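Local structure of condensin complex subunit 3 (Schizosaccharomyces pombe, 5OQR) at residues 711-716 with 750-755; 731-737 with 772-776. The protein serves as a regulatory subunit of condensin, the complex required for converting interphase chromatin into mitotic-like condensed chromosomes. One frame throughout, in Å; residues are numbered along the deposited sequence.

Contact 1. Residues 711-716 with 750-755; sequences ANMIFE and RTKRKL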
ATOM      1  N   ALA A 711     -24.714  21.127  -5.069  1.00 37.00           N
ATOM      2  CA  ALA A 711     -25.573  21.452  -6.200  1.00 25.25           C
ATOM      3  C   ALA A 711     -25.742  22.959  -6.335  1.00 27.75           C
ATOM      4  O   ALA A 711     -25.596  23.519  -7.427  1.00 31.80           O
ATOM      5  CB  ALA A 711     -26.928  20.768  -6.035  1.00 24.28           C
ATOM      6  N   ASN A 712     -26.039  23.637  -5.226  1.00 29.42           N
ATOM      7  CA  ASN A 712     -26.150  25.090  -5.254  1.00 29.15           C
ATOM      8  C   ASN A 712     -24.854  25.733  -5.731  1.00 35.05           C
ATOM      9  O   ASN A 712     -24.880  26.707  -6.493  1.00 33.98           O
ATOM     10  CB  ASN A 712     -26.529  25.612  -3.869  1.00 29.77           C
ATOM     11  CG  ASN A 712     -27.832  25.034  -3.368  1.00 27.87           C
ATOM     12  OD1 ASN A 712     -28.699  24.649  -4.153  1.00 28.21           O
ATOM     13  ND2 ASN A 712     -27.980  24.965  -2.052  1.00 34.77           N
ATOM     14  N   MET A 713     -23.706  25.208  -5.290  1.00 37.15           N
ATOM     15  CA  MET A 713     -22.425  25.733  -5.753  1.00 29.43           C
ATOM     16  C   MET A 713     -22.299  25.599  -7.264  1.00 29.19           C
ATOM     17  O   MET A 713     -21.885  26.538  -7.953  1.00 35.84           O
ATOM     18  CB  MET A 713     -21.271  25.001  -5.062  1.00 37.00           C
ATOM     19  CG  MET A 713     -21.248  25.126  -3.548  1.00 37.96           C
ATOM     20  SD  MET A 713     -21.188  26.828  -2.971  1.00 40.30           S
ATOM     21  CE  MET A 713     -19.627  27.365  -3.659  1.00 38.47           C
ATOM     22  N   ILE A 714     -22.645  24.428  -7.795  1.00 26.90           N
ATOM     23  CA  ILE A 714     -22.540  24.196  -9.232  1.00 34.72           C
ATOM     24  C   ILE A 714     -23.408  25.190  -9.996  1.00 36.75           C
ATOM     25  O   ILE A 714     -22.953  25.832 -10.949  1.00 38.14           O
ATOM     26  CB  ILE A 714     -22.912  22.739  -9.561  1.00 34.67           C
ATOM     27  CG1 ILE A 714     -21.888  21.791  -8.930  1.00 26.37           C
ATOM     28  CG2 ILE A 714     -22.983  22.522 -11.070  1.00 42.07           C
ATOM     29  CD1 ILE A 714     -22.260  20.329  -8.992  1.00 28.58           C
ATOM     30  N   PHE A 715     -24.670  25.341  -9.587  1.00 32.19           N
ATOM     31  CA  PHE A 715     -25.562  26.264 -10.284  1.00 35.57           C
ATOM     32  C   PHE A 715     -24.974  27.666 -10.340  1.00 39.12           C
ATOM     33  O   PHE A 715     -25.100  28.361 -11.353  1.00 41.25           O
ATOM     34  CB  PHE A 715     -26.933  26.290  -9.606  1.00 31.17           C
ATOM     35  CG  PHE A 715     -27.727  25.032  -9.795  1.00 29.76           C
ATOM     36  CD1 PHE A 715     -27.898  24.487 -11.053  1.00 27.00           C
ATOM     37  CD2 PHE A 715     -28.294  24.388  -8.711  1.00 28.45           C
ATOM     38  CE1 PHE A 715     -28.620  23.332 -11.228  1.00 23.97           C
ATOM     39  CE2 PHE A 715     -29.017  23.231  -8.881  1.00 27.82           C
ATOM     40  CZ  PHE A 715     -29.180  22.702 -10.141  1.00 27.49           C
ATOM     41  N   GLU A 716     -24.324  28.099  -9.261  1.00 34.48           N
ATOM     42  CA  GLU A 716     -23.762  29.442  -9.208  1.00 33.31           C
ATOM     43  C   GLU A 716     -22.464  29.578  -9.992  1.00 35.89           C
ATOM     44  O   GLU A 716     -22.053  30.705 -10.282  1.00 48.79           O
ATOM     45  CB  GLU A 716     -23.526  29.845  -7.753  1.00 41.67           C
ATOM     46  CG  GLU A 716     -24.796  30.193  -7.000  1.00 47.64           C
ATOM     47  CD  GLU A 716     -24.576  30.307  -5.507  1.00 52.15           C
ATOM     48  OE1 GLU A 716     -23.467  29.980  -5.041  1.00 59.58           O
ATOM     49  OE2 GLU A 716     -25.514  30.727  -4.800  1.00 57.92           O
ATOM     50  N   ARG A 750     -34.838  25.606  -1.779  1.00 42.19           N
ATOM     51  CA  ARG A 750     -33.736  26.540  -1.965  1.00 39.93           C
ATOM     52  C   ARG A 750     -32.887  26.158  -3.170  1.00 37.18           C
ATOM     53  O   ARG A 750     -32.438  27.031  -3.920  1.00 35.28           O
ATOM     54  CB  ARG A 750     -32.873  26.598  -0.704  1.00 40.65           C
ATOM     55  CG  ARG A 750     -32.248  27.960  -0.463  1.00 60.20           C
ATOM     56  CD  ARG A 750     -30.816  27.860   0.026  1.00 66.69           C
ATOM     57  NE  ARG A 750     -30.158  29.165   0.009  1.00 79.57           N
ATOM     58  CZ  ARG A 750     -28.844  29.349   0.091  1.00 79.13           C
ATOM     59  NH1 ARG A 750     -28.025  28.310   0.195  1.00 76.33           N
ATOM     60  NH2 ARG A 750     -28.345  30.577   0.064  1.00 81.25           N
ATOM     61  N   THR A 751     -32.657  24.860  -3.375  1.00 38.10           N
ATOM     62  CA  THR A 751     -31.847  24.430  -4.509  1.00 36.59           C
ATOM     63  C   THR A 751     -32.588  24.643  -5.822  1.00 30.45           C
ATOM     64  O   THR A 751     -31.972  24.982  -6.838  1.00 34.74           O
ATOM     65  CB  THR A 751     -31.441  22.963  -4.346  1.00 33.36           C
ATOM     66  OG1 THR A 751     -30.584  22.832  -3.208  1.00 30.11           O
ATOM     67  CG2 THR A 751     -30.698  22.454  -5.576  1.00 31.10           C
ATOM     68  N   LYS A 752     -33.908  24.445  -5.825  1.00 37.75           N
ATOM     69  CA  LYS A 752     -34.681  24.713  -7.031  1.00 39.50           C
ATOM     70  C   LYS A 752     -34.606  26.186  -7.409  1.00 39.53           C
ATOM     71  O   LYS A 752     -34.512  26.526  -8.593  1.00 41.09           O
ATOM     72  CB  LYS A 752     -36.132  24.275  -6.837  1.00 43.01           C
ATOM     73  CG  LYS A 752     -36.984  24.432  -8.084  1.00 51.14           C
ATOM     74  CD  LYS A 752     -38.236  23.575  -8.022  1.00 69.73           C
ATOM     75  CE  LYS A 752     -39.077  23.737  -9.279  1.00 59.63           C
ATOM     76  NZ  LYS A 752     -39.548  25.139  -9.460  1.00 77.79           N
ATOM     77  N   ARG A 753     -34.644  27.077  -6.417  1.00 40.14           N
ATOM     78  CA  ARG A 753     -34.409  28.491  -6.686  1.00 34.97           C
ATOM     79  C   ARG A 753     -33.067  28.698  -7.372  1.00 38.08           C
ATOM     80  O   ARG A 753     -32.955  29.498  -8.308  1.00 45.52           O
ATOM     81  CB  ARG A 753     -34.473  29.289  -5.384  1.00 42.03           C
ATOM     82  CG  ARG A 753     -35.782  30.025  -5.164  1.00 41.12           C
ATOM     83  CD  ARG A 753     -36.214  29.954  -3.711  1.00 55.47           C
ATOM     84  NE  ARG A 753     -35.145  30.354  -2.798  1.00 63.07           N
ATOM     85  CZ  ARG A 753     -35.112  30.054  -1.504  1.00 52.95           C
ATOM     86  NH1 ARG A 753     -36.087  29.340  -0.957  1.00 52.47           N
ATOM     87  NH2 ARG A 753     -34.096  30.461  -0.756  1.00 48.75           N
ATOM     88  N   LYS A 754     -32.034  27.986  -6.918  1.00 41.72           N
ATOM     89  CA  LYS A 754     -30.737  28.051  -7.582  1.00 34.41           C
ATOM     90  C   LYS A 754     -30.833  27.523  -9.007  1.00 33.47           C
ATOM     91  O   LYS A 754     -30.302  28.128  -9.943  1.00 35.41           O
ATOM     92  CB  LYS A 754     -29.700  27.257  -6.783  1.00 36.03           C
ATOM     93  CG  LYS A 754     -28.666  28.107  -6.080  1.00 40.58           C
ATOM     94  CD  LYS A 754     -29.193  28.684  -4.785  1.00 36.78           C
ATOM     95  CE  LYS A 754     -28.168  29.601  -4.147  1.00 44.14           C
ATOM     96  NZ  LYS A 754     -28.739  30.396  -3.030  1.00 74.27           N
ATOM     97  N   LEU A 755     -31.500  26.382  -9.183  1.00 33.17           N
ATOM     98  CA  LEU A 755     -31.749  25.846 -10.517  1.00 37.31           C
ATOM     99  C   LEU A 755     -32.383  26.901 -11.418  1.00 45.60           C
ATOM    100  O   LEU A 755     -31.930  27.127 -12.544  1.00 45.80           O
ATOM    101  CB  LEU A 755     -32.645  24.607 -10.403  1.00 38.83           C
ATOM    102  CG  LEU A 755     -33.048  23.781 -11.635  1.00 41.02           C
ATOM    103  CD1 LEU A 755     -34.114  24.468 -12.487  1.00 52.07           C
ATOM    104  CD2 LEU A 755     -31.845  23.422 -12.479  1.00 43.17           C
TER
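Asn712 and Thr751 meet through one buried hydrogen bond between segments of helices 706-717 and 745-759 that run nearly parallel (16°), the former in the ninth HEAT repeat, showing how same-direction helices can combine a polar link with apolar packing. Thr751 OG1 donates to Asn712 OD1 over 2.8 Å. The C=O···O angle is 118°, with the donor tilted somewhat out of the carbonyl plane. The two side chains cross at about a right angle. Asn712 CG lies anti to its carbonyl carbon (chi1 -58°), a setting that carries the amide across to helix 745-759.

One turn further along, Phe715 supplies the apolar half. Leu755 CA sits over the middle of the Phe715 ring, 3.9 Å from its centroid, in a CH-pi contact. Thr751 CG2 comes to the ring edge in plane, 3.8 Å from Phe715 CE2, so the hydroxyl bonds the amide while the methyl also reaches the ring edge.

Lys754 lines the more open side. Its chain bends at chi2 and passes Asn712, with Lys754 CG 4.0 Å from Asn712 CB, toward a long salt bridge between Lys754 NZ and Glu716 OE2 at 3.7 Å. In the second shell, Phe776 of helix 767-785 also packs on Phe715. On the Leu755 side of the same ring, Phe715 CE1 lies 3.5 Å from Leu755 CD2.

Contact 2. Residues 731-737 with 772-776; sequences ISLLGKL and ILAKF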
ATOM      1  N   ILE A 731     -22.468  20.094 -15.276  1.00 40.03           N
ATOM      2  CA  ILE A 731     -23.843  19.618 -15.170  1.00 31.91           C
ATOM      3  C   ILE A 731     -23.864  18.111 -14.964  1.00 28.36           C
ATOM      4  O   ILE A 731     -24.713  17.582 -14.239  1.00 29.54           O
ATOM      5  CB  ILE A 731     -24.646  20.037 -16.418  1.00 37.03           C
ATOM      6  CG1 ILE A 731     -24.847  21.551 -16.427  1.00 34.85           C
ATOM      7  CG2 ILE A 731     -26.007  19.335 -16.467  1.00 32.65           C
ATOM      8  CD1 ILE A 731     -25.299  22.103 -17.761  1.00 41.78           C
ATOM      9  N   SER A 732     -22.927  17.398 -15.593  1.00 39.66           N
ATOM     10  CA  SER A 732     -22.834  15.951 -15.420  1.00 39.52           C
ATOM     11  C   SER A 732     -22.774  15.558 -13.951  1.00 33.77           C
ATOM     12  O   SER A 732     -23.246  14.479 -13.577  1.00 38.65           O
ATOM     13  CB  SER A 732     -21.602  15.419 -16.149  1.00 41.88           C
ATOM     14  OG  SER A 732     -20.422  16.033 -15.663  1.00 48.46           O
ATOM     15  N   LEU A 733     -22.205  16.416 -13.103  1.00 31.16           N
ATOM     16  CA  LEU A 733     -22.032  16.064 -11.699  1.00 36.60           C
ATOM     17  C   LEU A 733     -23.356  16.047 -10.950  1.00 30.41           C
ATOM     18  O   LEU A 733     -23.510  15.281  -9.992  1.00 30.41           O
ATOM     19  CB  LEU A 733     -21.060  17.042 -11.040  1.00 47.27           C
ATOM     20  CG  LEU A 733     -19.731  17.199 -11.780  1.00 37.37           C
ATOM     21  CD1 LEU A 733     -18.880  18.260 -11.118  1.00 39.26           C
ATOM     22  CD2 LEU A 733     -18.993  15.871 -11.845  1.00 35.50           C
ATOM     23  N   LEU A 734     -24.319  16.875 -11.364  1.00 36.38           N
ATOM     24  CA  LEU A 734     -25.620  16.890 -10.703  1.00 30.19           C
ATOM     25  C   LEU A 734     -26.268  15.513 -10.712  1.00 28.87           C
ATOM     26  O   LEU A 734     -27.002  15.168  -9.782  1.00 32.81           O
ATOM     27  CB  LEU A 734     -26.533  17.911 -11.376  1.00 29.89           C
ATOM     28  CG  LEU A 734     -26.173  19.377 -11.142  1.00 30.76           C
ATOM     29  CD1 LEU A 734     -26.802  20.249 -12.206  1.00 36.18           C
ATOM     30  CD2 LEU A 734     -26.619  19.821  -9.761  1.00 33.53           C
ATOM     31  N   GLY A 735     -26.005  14.711 -11.743  1.00 27.75           N
ATOM     32  CA  GLY A 735     -26.554  13.370 -11.803  1.00 37.98           C
ATOM     33  C   GLY A 735     -25.865  12.386 -10.883  1.00 36.99           C
ATOM     34  O   GLY A 735     -26.463  11.368 -10.522  1.00 40.53           O
ATOM     35  N   LYS A 736     -24.623  12.665 -10.495  1.00 44.39           N
ATOM     36  CA  LYS A 736     -23.882  11.779  -9.608  1.00 38.78           C
ATOM     37  C   LYS A 736     -24.086  12.107  -8.137  1.00 33.93           C
ATOM     38  O   LYS A 736     -23.753  11.282  -7.281  1.00 36.24           O
ATOM     39  CB  LYS A 736     -22.389  11.836  -9.933  1.00 37.33           C
ATOM     40  CG  LYS A 736     -22.073  11.662 -11.406  1.00 36.34           C
ATOM     41  CD  LYS A 736     -20.596  11.839 -11.685  1.00 49.53           C
ATOM     42  CE  LYS A 736     -20.305  11.796 -13.176  1.00 61.99           C
ATOM     43  NZ  LYS A 736     -20.755  10.523 -13.800  1.00 83.71           N
ATOM     44  N   LEU A 737     -24.623  13.283  -7.826  1.00 36.55           N
ATOM     45  CA  LEU A 737     -24.834  13.664  -6.438  1.00 30.15           C
ATOM     46  C   LEU A 737     -25.715  12.644  -5.729  1.00 32.34           C
ATOM     47  O   LEU A 737     -26.577  12.002  -6.333  1.00 37.83           O
ATOM     48  CB  LEU A 737     -25.472  15.049  -6.356  1.00 27.79           C
ATOM     49  CG  LEU A 737     -24.668  16.210  -6.940  1.00 32.79           C
ATOM     50  CD1 LEU A 737     -25.505  17.477  -6.952  1.00 33.85           C
ATOM     51  CD2 LEU A 737     -23.390  16.428  -6.158  1.00 35.85           C
ATOM     52  N   ILE A 772     -30.409  15.867 -17.845  1.00 32.01           N
ATOM     53  CA  ILE A 772     -29.917  15.807 -16.473  1.00 31.60           C
ATOM     54  C   ILE A 772     -30.588  16.876 -15.624  1.00 33.41           C
ATOM     55  O   ILE A 772     -31.015  16.613 -14.493  1.00 33.48           O
ATOM     56  CB  ILE A 772     -28.384  15.947 -16.449  1.00 35.29           C
ATOM     57  CG1 ILE A 772     -27.728  14.795 -17.212  1.00 33.98           C
ATOM     58  CG2 ILE A 772     -27.864  15.973 -15.012  1.00 32.11           C
ATOM     59  CD1 ILE A 772     -26.274  15.039 -17.543  1.00 36.22           C
ATOM     60  N   LEU A 773     -30.692  18.097 -16.149  1.00 29.26           N
ATOM     61  CA  LEU A 773     -31.328  19.171 -15.395  1.00 28.98           C
ATOM     62  C   LEU A 773     -32.799  18.873 -15.142  1.00 31.46           C
ATOM     63  O   LEU A 773     -33.312  19.134 -14.049  1.00 30.68           O
ATOM     64  CB  LEU A 773     -31.168  20.495 -16.138  1.00 33.80           C
ATOM     65  CG  LEU A 773     -29.750  21.065 -16.190  1.00 37.88           C
ATOM     66  CD1 LEU A 773     -29.706  22.292 -17.077  1.00 42.37           C
ATOM     67  CD2 LEU A 773     -29.245  21.403 -14.794  1.00 44.18           C
ATOM     68  N   ALA A 774     -33.494  18.321 -16.138  1.00 37.45           N
ATOM     69  CA  ALA A 774     -34.905  18.000 -15.961  1.00 35.57           C
ATOM     70  C   ALA A 774     -35.093  16.891 -14.935  1.00 34.51           C
ATOM     71  O   ALA A 774     -35.981  16.971 -14.080  1.00 35.07           O
ATOM     72  CB  ALA A 774     -35.522  17.599 -17.299  1.00 28.76           C
ATOM     73  N   LYS A 775     -34.268  15.849 -15.004  1.00 33.55           N
ATOM     74  CA  LYS A 775     -34.368  14.768 -14.033  1.00 33.25           C
ATOM     75  C   LYS A 775     -34.025  15.249 -12.630  1.00 28.24           C
ATOM     76  O   LYS A 775     -34.611  14.773 -11.651  1.00 27.43           O
ATOM     77  CB  LYS A 775     -33.452  13.622 -14.446  1.00 35.89           C
ATOM     78  CG  LYS A 775     -33.861  12.267 -13.897  1.00 47.94           C
ATOM     79  CD  LYS A 775     -32.990  11.155 -14.462  1.00 61.55           C
ATOM     80  CE  LYS A 775     -33.240  10.937 -15.950  1.00 66.81           C
ATOM     81  NZ  LYS A 775     -31.978  10.985 -16.738  1.00 75.24           N
ATOM     82  N   PHE A 776     -33.084  16.187 -12.512  1.00 29.51           N
ATOM     83  CA  PHE A 776     -32.749  16.750 -11.212  1.00 28.04           C
ATOM     84  C   PHE A 776     -33.872  17.639 -10.695  1.00 29.70           C
ATOM     85  O   PHE A 776     -34.231  17.574  -9.513  1.00 27.43           O
ATOM     86  CB  PHE A 776     -31.442  17.537 -11.315  1.00 26.94           C
ATOM     87  CG  PHE A 776     -30.844  17.898  -9.990  1.00 23.13           C
ATOM     88  CD1 PHE A 776     -29.997  17.021  -9.338  1.00 26.43           C
ATOM     89  CD2 PHE A 776     -31.124  19.115  -9.398  1.00 25.84           C
ATOM     90  CE1 PHE A 776     -29.443  17.348  -8.120  1.00 24.99           C
ATOM     91  CE2 PHE A 776     -30.573  19.449  -8.179  1.00 28.34           C
ATOM     92  CZ  PHE A 776     -29.730  18.565  -7.539  1.00 30.09           C
TER
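Gly735 and Ile772 bring the backbones nearest, their CA atoms 6.2 Å apart, where the segments of helices 725-736 and 767-785 run in the same general direction with a signed crossing angle of 37°. Residues 731-737 lie in the ninth HEAT repeat, and the pairing illustrates a single knob-into-hole contact at the C-terminal end of an alpha-solenoid: Ile772 is the knob, and Ile731, Ser732, Leu734 and Gly735 form the hole.

The two branches of the knob have different tasks. Ile772 CG2, anti to its own backbone N, enters the hole and comes 3.6 Å from the carbonyl oxygen Ile731 O, with Gly735 N also nearby. Ile772 CD1 reaches past to Ser732 CA at 4.1 Å. No hydrogen bond joins the segments, so shape and apolar contact carry the interface.

Leu773 extends this packing toward the buried side. Its CD2 meets Leu734 CD1 at 3.7 Å, while its CG approaches Ile731 CG2; the Leu773 and Ile731 side chains cross at about a right angle. Beyond the two segments, Leu755 and Tyr758 of helix 745-759 also touch Leu773, continuing the apolar layer into that helix.

Phe776, one turn after Ile772, has CG anti to the backbone N (chi1 -167°), which extends its ring toward the C-terminal end of helix 725-736. Leu737 CD1 approaches that ring obliquely, 4.1 Å from Phe776 CE1. Leu734, the residue shared by the leucine and phenylalanine contacts, divides its methyls between them: CD1 meets Leu773, whereas Leu734 CD2 lies over one face of the Phe776 ring, 4.1 Å from the centroid and 14° off the normal.

How the contacts relate
Contacts 1 and 2 are two sides of one small helical core, with centres about 11 Å apart. Their segments alternate along the chain: helices 706-717 and 745-759 form the first pair, helices 725-736 and 767-785 the second, so each pair skips one helix. The pairs join through small and apolar side chains. Ala711 CB touches Leu737 CD1 at 3.7 Å and Phe776 CZ at 3.9 Å, and Phe715 CE1 meets Leu734 CD1 at 3.7 Å. The Asn712-Thr751 bond of contact 1 lies close to this apolar packing. Together the contacts join the ninth HEAT repeat to the two helices that follow it.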